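PDB 3VUP: beta-1,4-mannanase from Aplysia kurodai, which hydrolyses beta-1,4-mannosidic linkages in mannan, probably as a digestive enzyme of the sea hare. Local coordinates for residues M166-K171 and K194-D199; A174-D179 and N235-Y240. All blocks are in the same frame, centred on the assembly; numbering follows the deposited sequence. Where two conformers were deposited one is given.

Interaction 1 (M166-K171 and K194-D199); sequences MMIPDK and KYLYQD. With SO4 (sulfate ion), chain G.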
loop_
_atom_site.group_PDB
_atom_site.type_symbol
_atom_site.label_atom_id
_atom_site.label_comp_id
_atom_site.label_asym_id
_atom_site.label_seq_id
_atom_site.Cartn_x
_atom_site.Cartn_y
_atom_site.Cartn_z
ATOM N N MET A 166 8.121 -12.816 -0.577
ATOM C CA MET A 166 9.451 -13.301 -0.928
ATOM C C MET A 166 10.495 -13.145 0.175
ATOM O O MET A 166 11.688 -13.290 -0.078
ATOM C CB MET A 166 9.927 -12.654 -2.229
ATOM C CG MET A 166 9.126 -13.113 -3.452
ATOM S SD MET A 166 9.782 -12.606 -5.055
ATOM C CE MET A 166 9.322 -10.886 -5.062
ATOM N N MET A 167 10.060 -12.893 1.404
ATOM C CA MET A 167 10.998 -12.851 2.520
ATOM C C MET A 167 11.312 -14.259 3.010
ATOM O O MET A 167 10.426 -15.115 3.058
ATOM C CB MET A 167 10.441 -12.024 3.678
ATOM C CG MET A 167 10.133 -10.573 3.343
ATOM S SD MET A 167 11.435 -9.651 2.496
ATOM C CE MET A 167 12.727 -9.634 3.742
ATOM N N ILE A 168 12.566 -14.492 3.384
ATOM C CA ILE A 168 12.961 -15.776 3.946
ATOM C C ILE A 168 12.474 -15.859 5.389
ATOM O O ILE A 168 12.888 -15.057 6.228
ATOM C CB ILE A 168 14.489 -15.947 3.915
ATOM C CG1 ILE A 168 14.999 -15.863 2.475
ATOM C CG2 ILE A 168 14.877 -17.270 4.567
ATOM C CD1 ILE A 168 16.499 -15.661 2.360
ATOM N N PRO A 169 11.580 -16.812 5.689
ATOM C CA PRO A 169 11.074 -16.973 7.053
ATOM C C PRO A 169 12.012 -17.856 7.869
ATOM O O PRO A 169 12.858 -18.552 7.303
ATOM C CB PRO A 169 9.753 -17.696 6.824
ATOM C CG PRO A 169 10.064 -18.612 5.672
ATOM C CD PRO A 169 11.004 -17.823 4.778
ATOM N N ASP A 170 11.851 -17.838 9.185
ATOM C CA ASP A 170 12.621 -18.694 10.084
ATOM C C ASP A 170 14.130 -18.498 9.945
ATOM O O ASP A 170 14.897 -19.460 9.986
ATOM C CB ASP A 170 12.249 -20.172 9.903
ATOM C CG ASP A 170 12.688 -21.022 11.075
ATOM O OD1 ASP A 170 12.811 -22.255 10.904
ATOM O OD2 ASP A 170 12.918 -20.449 12.166
ATOM N N LYS A 171 14.549 -17.247 9.799
ATOM C CA LYS A 171 15.961 -16.933 9.680
ATOM C C LYS A 171 16.409 -16.176 10.918
ATOM O O LYS A 171 15.918 -15.082 11.207
ATOM C CB LYS A 171 16.237 -16.097 8.428
ATOM C CG LYS A 171 17.721 -16.019 8.059
ATOM C CD LYS A 171 18.229 -17.367 7.552
ATOM C CE LYS A 171 19.631 -17.276 6.972
ATOM N NZ LYS A 171 20.620 -16.857 7.996
ATOM N N LYS A 194 13.385 -15.591 -0.691
ATOM C CA LYS A 194 14.356 -14.887 -1.523
ATOM C C LYS A 194 15.164 -13.813 -0.786
ATOM O O LYS A 194 16.376 -13.710 -0.999
ATOM C CB LYS A 194 13.620 -14.268 -2.714
ATOM C CG LYS A 194 14.399 -14.115 -3.999
ATOM C CD LYS A 194 13.430 -13.713 -5.102
ATOM C CE LYS A 194 14.074 -13.669 -6.469
ATOM N NZ LYS A 194 13.065 -13.217 -7.459
ATOM N N TYR A 195 14.504 -13.009 0.055
ATOM C CA TYR A 195 15.136 -11.804 0.607
ATOM C C TYR A 195 15.356 -11.810 2.115
ATOM O O TYR A 195 14.596 -12.419 2.876
ATOM C CB TYR A 195 14.343 -10.552 0.221
ATOM C CG TYR A 195 14.236 -10.409 -1.276
ATOM C CD1 TYR A 195 15.367 -10.180 -2.041
ATOM C CD2 TYR A 195 13.016 -10.536 -1.929
ATOM C CE1 TYR A 195 15.284 -10.080 -3.409
ATOM C CE2 TYR A 195 12.926 -10.436 -3.298
ATOM C CZ TYR A 195 14.061 -10.210 -4.034
ATOM O OH TYR A 195 13.965 -10.113 -5.403
ATOM N N LEU A 196 16.419 -11.113 2.519
ATOM C CA LEU A 196 16.705 -10.824 3.920
ATOM C C LEU A 196 16.204 -9.428 4.288
ATOM O O LEU A 196 16.110 -8.528 3.431
ATOM C CB LEU A 196 18.205 -10.947 4.207
ATOM C CG LEU A 196 18.827 -12.339 4.051
ATOM C CD1 LEU A 196 20.301 -12.332 4.446
ATOM C CD2 LEU A 196 18.049 -13.361 4.865
ATOM N N TYR A 197 15.881 -9.247 5.564
ATOM C CA TYR A 197 15.230 -8.011 5.991
ATOM C C TYR A 197 16.109 -6.779 5.903
ATOM O O TYR A 197 15.589 -5.698 5.671
ATOM C CB TYR A 197 14.554 -8.124 7.369
ATOM C CG TYR A 197 13.062 -8.329 7.225
ATOM C CD1 TYR A 197 12.213 -7.266 6.953
ATOM C CD2 TYR A 197 12.513 -9.590 7.305
ATOM C CE1 TYR A 197 10.840 -7.460 6.783
ATOM C CE2 TYR A 197 11.154 -9.797 7.141
ATOM C CZ TYR A 197 10.318 -8.729 6.885
ATOM O OH TYR A 197 8.973 -8.958 6.719
ATOM N N GLN A 198 17.420 -6.904 6.072
ATOM C CA GLN A 198 18.216 -5.686 5.964
ATOM C C GLN A 198 18.060 -5.068 4.565
ATOM O O GLN A 198 17.931 -3.846 4.430
ATOM C CB GLN A 198 19.687 -5.923 6.306
ATOM C CG GLN A 198 20.499 -4.635 6.381
ATOM C CD GLN A 198 21.940 -4.868 6.797
ATOM O OE1 GLN A 198 22.317 -5.979 7.163
ATOM N NE2 GLN A 198 22.753 -3.819 6.733
ATOM N N ASP A 199 18.041 -5.909 3.532
ATOM C CA ASP A 199 17.875 -5.419 2.171
ATOM C C ASP A 199 16.500 -4.797 1.951
ATOM O O ASP A 199 16.403 -3.706 1.382
ATOM C CB ASP A 199 18.090 -6.532 1.141
ATOM C CG ASP A 199 19.535 -6.958 1.017
ATOM O OD1 ASP A 199 20.447 -6.129 1.189
ATOM O OD2 ASP A 199 19.755 -8.145 0.717
HETATM S S SO4 G . 19.424 -19.804 10.435
HETATM O O1 SO4 G . 20.273 -18.611 10.427
HETATM O O2 SO4 G . 18.088 -19.401 10.837
HETATM O O3 SO4 G . 19.414 -20.383 9.092
HETATM O O4 SO4 G . 19.959 -20.777 11.375
HETATM O O HOH W 1 14.225 -12.661 5.759
#
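Met166 O takes two backbone N-H groups of the facing segment. Tyr195 N approaches it at 2.8 Å, with a C=O...N angle of 161°, while Lys194 N, at 2.9 Å, stands above the carbonyl plane. The return bond runs from Ile168 N to Tyr195 O at 2.9 Å; it is nearly straight (174°) and lies in the carbonyl plane. A water donates to both Tyr195 O and Ile168 O, continuing the link one residue further.

Side chains pack around this backbone pairing. Met167 bends at chi2 and chi3, which turns its methyl back over the Tyr197 ring; CE sits 3.6 Å from the ring centroid and 14° off the normal, a CH-pi contact over the face. Its SD meanwhile rests 3.8 Å from Tyr195 CB. Met166 runs alongside Tyr195, its CB 3.8 Å from ring atom CD2, and the tyrosine hydroxyl is hydrogen-bonded to Asp124. At the more open side, Ile168 CD1 meets Leu196 CD2 at 3.7 Å. The arrangement is a single beta bridge, Met167 with Tyr195, joining the start of a long beta-alpha loop of the TIM barrel to the residues leading into helix 197-214.

Interaction 2 (A174-D179 and N235-Y240); sequences AEKCYD and NMNNHY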
loop_
_atom_site.group_PDB
_atom_site.type_symbol
_atom_site.label_atom_id
_atom_site.label_comp_id
_atom_site.label_asym_id
_atom_site.label_seq_id
_atom_site.Cartn_x
_atom_site.Cartn_y
_atom_site.Cartn_z
ATOM N N ALA A 174 21.080 -11.774 14.646
ATOM C CA ALA A 174 21.411 -11.139 15.915
ATOM C C ALA A 174 20.614 -9.861 16.146
ATOM O O ALA A 174 20.365 -9.471 17.288
ATOM C CB ALA A 174 22.893 -10.834 15.970
ATOM N N GLU A 175 20.258 -9.193 15.055
ATOM C CA GLU A 175 19.480 -7.967 15.112
ATOM C C GLU A 175 17.996 -8.300 14.967
ATOM O O GLU A 175 17.570 -8.871 13.962
ATOM C CB GLU A 175 19.945 -7.004 14.018
ATOM C CG GLU A 175 19.014 -5.828 13.750
ATOM C CD GLU A 175 18.699 -5.005 14.987
ATOM O OE1 GLU A 175 19.645 -4.514 15.646
ATOM O OE2 GLU A 175 17.495 -4.838 15.286
ATOM N N LYS A 176 17.219 -7.936 15.985
ATOM C CA LYS A 176 15.787 -8.212 16.020
ATOM C C LYS A 176 15.072 -7.725 14.762
ATOM O O LYS A 176 14.192 -8.413 14.242
ATOM C CB LYS A 176 15.173 -7.575 17.271
ATOM C CG LYS A 176 13.659 -7.686 17.375
ATOM C CD LYS A 176 13.146 -7.097 18.691
ATOM C CE LYS A 176 11.622 -7.039 18.726
ATOM N NZ LYS A 176 11.066 -5.885 17.959
ATOM N N CYS A 177 15.450 -6.553 14.255
ATOM C CA CYS A 177 14.801 -6.027 13.058
ATOM C C CYS A 177 14.911 -6.942 11.847
ATOM O O CYS A 177 14.104 -6.821 10.920
ATOM C CB CYS A 177 15.380 -4.664 12.678
ATOM S SG CYS A 177 15.040 -3.353 13.844
ATOM N N TYR A 178 15.912 -7.822 11.837
ATOM C CA TYR A 178 16.150 -8.678 10.674
ATOM C C TYR A 178 15.752 -10.140 10.896
ATOM O O TYR A 178 15.682 -10.913 9.945
ATOM C CB TYR A 178 17.626 -8.622 10.251
ATOM C CG TYR A 178 18.204 -7.224 10.082
ATOM C CD1 TYR A 178 17.407 -6.144 9.710
ATOM C CD2 TYR A 178 19.556 -6.987 10.297
ATOM C CE1 TYR A 178 17.941 -4.870 9.567
ATOM C CE2 TYR A 178 20.101 -5.721 10.150
ATOM C CZ TYR A 178 19.288 -4.663 9.784
ATOM O OH TYR A 178 19.813 -3.393 9.640
ATOM N N ASP A 179 15.502 -10.517 12.145
ATOM C CA ASP A 179 15.234 -11.905 12.503
ATOM C C ASP A 179 13.810 -12.288 12.102
ATOM O O ASP A 179 12.873 -11.564 12.427
ATOM C CB ASP A 179 15.411 -12.048 14.013
ATOM C CG ASP A 179 15.186 -13.456 14.497
ATOM O OD1 ASP A 179 16.187 -14.131 14.826
ATOM O OD2 ASP A 179 14.011 -13.886 14.553
ATOM N N ASN A 235 3.291 -12.848 19.980
ATOM C CA ASN A 235 4.519 -13.632 19.812
ATOM C C ASN A 235 5.213 -13.345 18.475
ATOM O O ASN A 235 5.995 -14.163 17.987
ATOM C CB ASN A 235 4.280 -15.143 19.992
ATOM C CG ASN A 235 3.483 -15.472 21.243
ATOM O OD1 ASN A 235 3.751 -14.940 22.324
ATOM N ND2 ASN A 235 2.491 -16.356 21.102
ATOM N N MET A 236 4.937 -12.171 17.908
ATOM C CA MET A 236 5.494 -11.753 16.634
ATOM C C MET A 236 6.534 -10.647 16.821
ATOM O O MET A 236 6.840 -10.246 17.945
ATOM C CB MET A 236 4.367 -11.313 15.695
ATOM C CG MET A 236 3.396 -12.447 15.392
ATOM S SD MET A 236 4.148 -13.787 14.445
ATOM C CE MET A 236 3.099 -15.157 14.955
ATOM N N ASN A 237 7.052 -10.151 15.705
ATOM C CA ASN A 237 8.110 -9.158 15.684
ATOM C C ASN A 237 7.751 -8.110 14.633
ATOM O O ASN A 237 7.516 -8.461 13.474
ATOM C CB ASN A 237 9.396 -9.907 15.324
ATOM C CG ASN A 237 10.612 -9.025 15.214
ATOM O OD1 ASN A 237 10.626 -7.880 15.656
ATOM N ND2 ASN A 237 11.671 -9.577 14.620
ATOM N N ASN A 238 7.703 -6.833 15.023
ATOM C CA ASN A 238 7.377 -5.768 14.079
ATOM C C ASN A 238 8.619 -5.316 13.332
ATOM O O ASN A 238 9.488 -4.655 13.903
ATOM C CB ASN A 238 6.745 -4.573 14.790
ATOM C CG ASN A 238 6.463 -3.429 13.844
ATOM O OD1 ASN A 238 6.379 -3.616 12.624
ATOM N ND2 ASN A 238 6.322 -2.231 14.397
ATOM N N HIS A 239 8.701 -5.690 12.063
ATOM C CA HIS A 239 9.846 -5.345 11.240
ATOM C C HIS A 239 9.870 -3.922 10.715
ATOM O O HIS A 239 10.891 -3.483 10.195
ATOM C CB HIS A 239 9.929 -6.307 10.067
ATOM C CG HIS A 239 10.349 -7.673 10.481
ATOM N ND1 HIS A 239 11.660 -7.978 10.770
ATOM C CD2 HIS A 239 9.634 -8.792 10.746
ATOM C CE1 HIS A 239 11.740 -9.235 11.162
ATOM N NE2 HIS A 239 10.523 -9.754 11.160
ATOM N N TYR A 240 8.761 -3.205 10.846
ATOM C CA TYR A 240 8.559 -1.983 10.071
ATOM C C TYR A 240 8.489 -0.718 10.912
ATOM O O TYR A 240 8.013 0.318 10.448
ATOM C CB TYR A 240 7.334 -2.128 9.179
ATOM C CG TYR A 240 7.395 -3.361 8.305
ATOM C CD1 TYR A 240 8.305 -3.456 7.255
ATOM C CD2 TYR A 240 6.558 -4.443 8.544
ATOM C CE1 TYR A 240 8.354 -4.581 6.446
ATOM C CE2 TYR A 240 6.604 -5.575 7.743
ATOM C CZ TYR A 240 7.500 -5.632 6.693
ATOM O OH TYR A 240 7.562 -6.739 5.877
HETATM O O HOH W 2 9.808 -12.125 12.389
HETATM O O HOH W 3 11.364 -12.924 14.635
#
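Asn237 and His239 reach from 235-240 to successive backbone carbonyls of 174-179. Asn237 ND2 donates to Lys176 O at 2.8 Å, almost straight (169°) and with the oxygen in the amide plane. The other end of the same amide is used too: Lys176 NZ donates to Asn237 OD1 at 3.1 Å, the lysine and asparagine side chains sliding past each other in opposite directions. With both ends engaged, the rotation of the amide is fixed. His239 ND1 gives its proton to Cys177 O at 2.7 Å; the oxygen lies in the ring plane, whereas the nitrogen stands well above the carbonyl plane. Asn237 CG lies over one face of the imidazole, offset toward the rim.

In the next shell, a water sits 2.8 Å from His239 NE2; its link to Asp179 O is less certain, because the position of that oxygen is doubtful. A second water donates to Asp179 OD2, which is also hydrogen-bonded to Thr181. Lys176 O also accepts from Asp179 N, which arrives from the face opposite Asn237 ND2. Glu175 OE2 takes Cys177 N at 2.9 Å, a side-chain-to-backbone bond inside 174-179. Further out, Asp232 forms a salt bridge with Lys176 NZ, and Cys177 is bonded to Cys244 in a disulfide. Within 235-240, Asn238 OD1 accepts from Tyr240 N, an Asx turn. Together these contacts join two beta-alpha loops, those after strands 157-161 and 220-224 of the TIM barrel.

In the fold
Interactions 1 and 2 lie on the same side of the chain's centre, their own centres about 11 Å apart. Their segments alternate along the sequence: 166-171, 174-179, 194-199, then 235-240. The first three belong to the connection from barrel strand 157-161 into helix 197-214, and the last follows the next strand, 220-224. Interaction 1 therefore closes one long loop on itself, whereas interaction 2 ties that loop to its neighbour. They meet directly: Tyr197 stacks on His239, and its OH lies 2.8 Å from Tyr240 OH, a probable hydrogen bond. Tyr240 OH also bonds Glu164, so the joined loops continue toward the barrel strands' C-terminal ends, where TIM-barrel glycosidases carry their active sites.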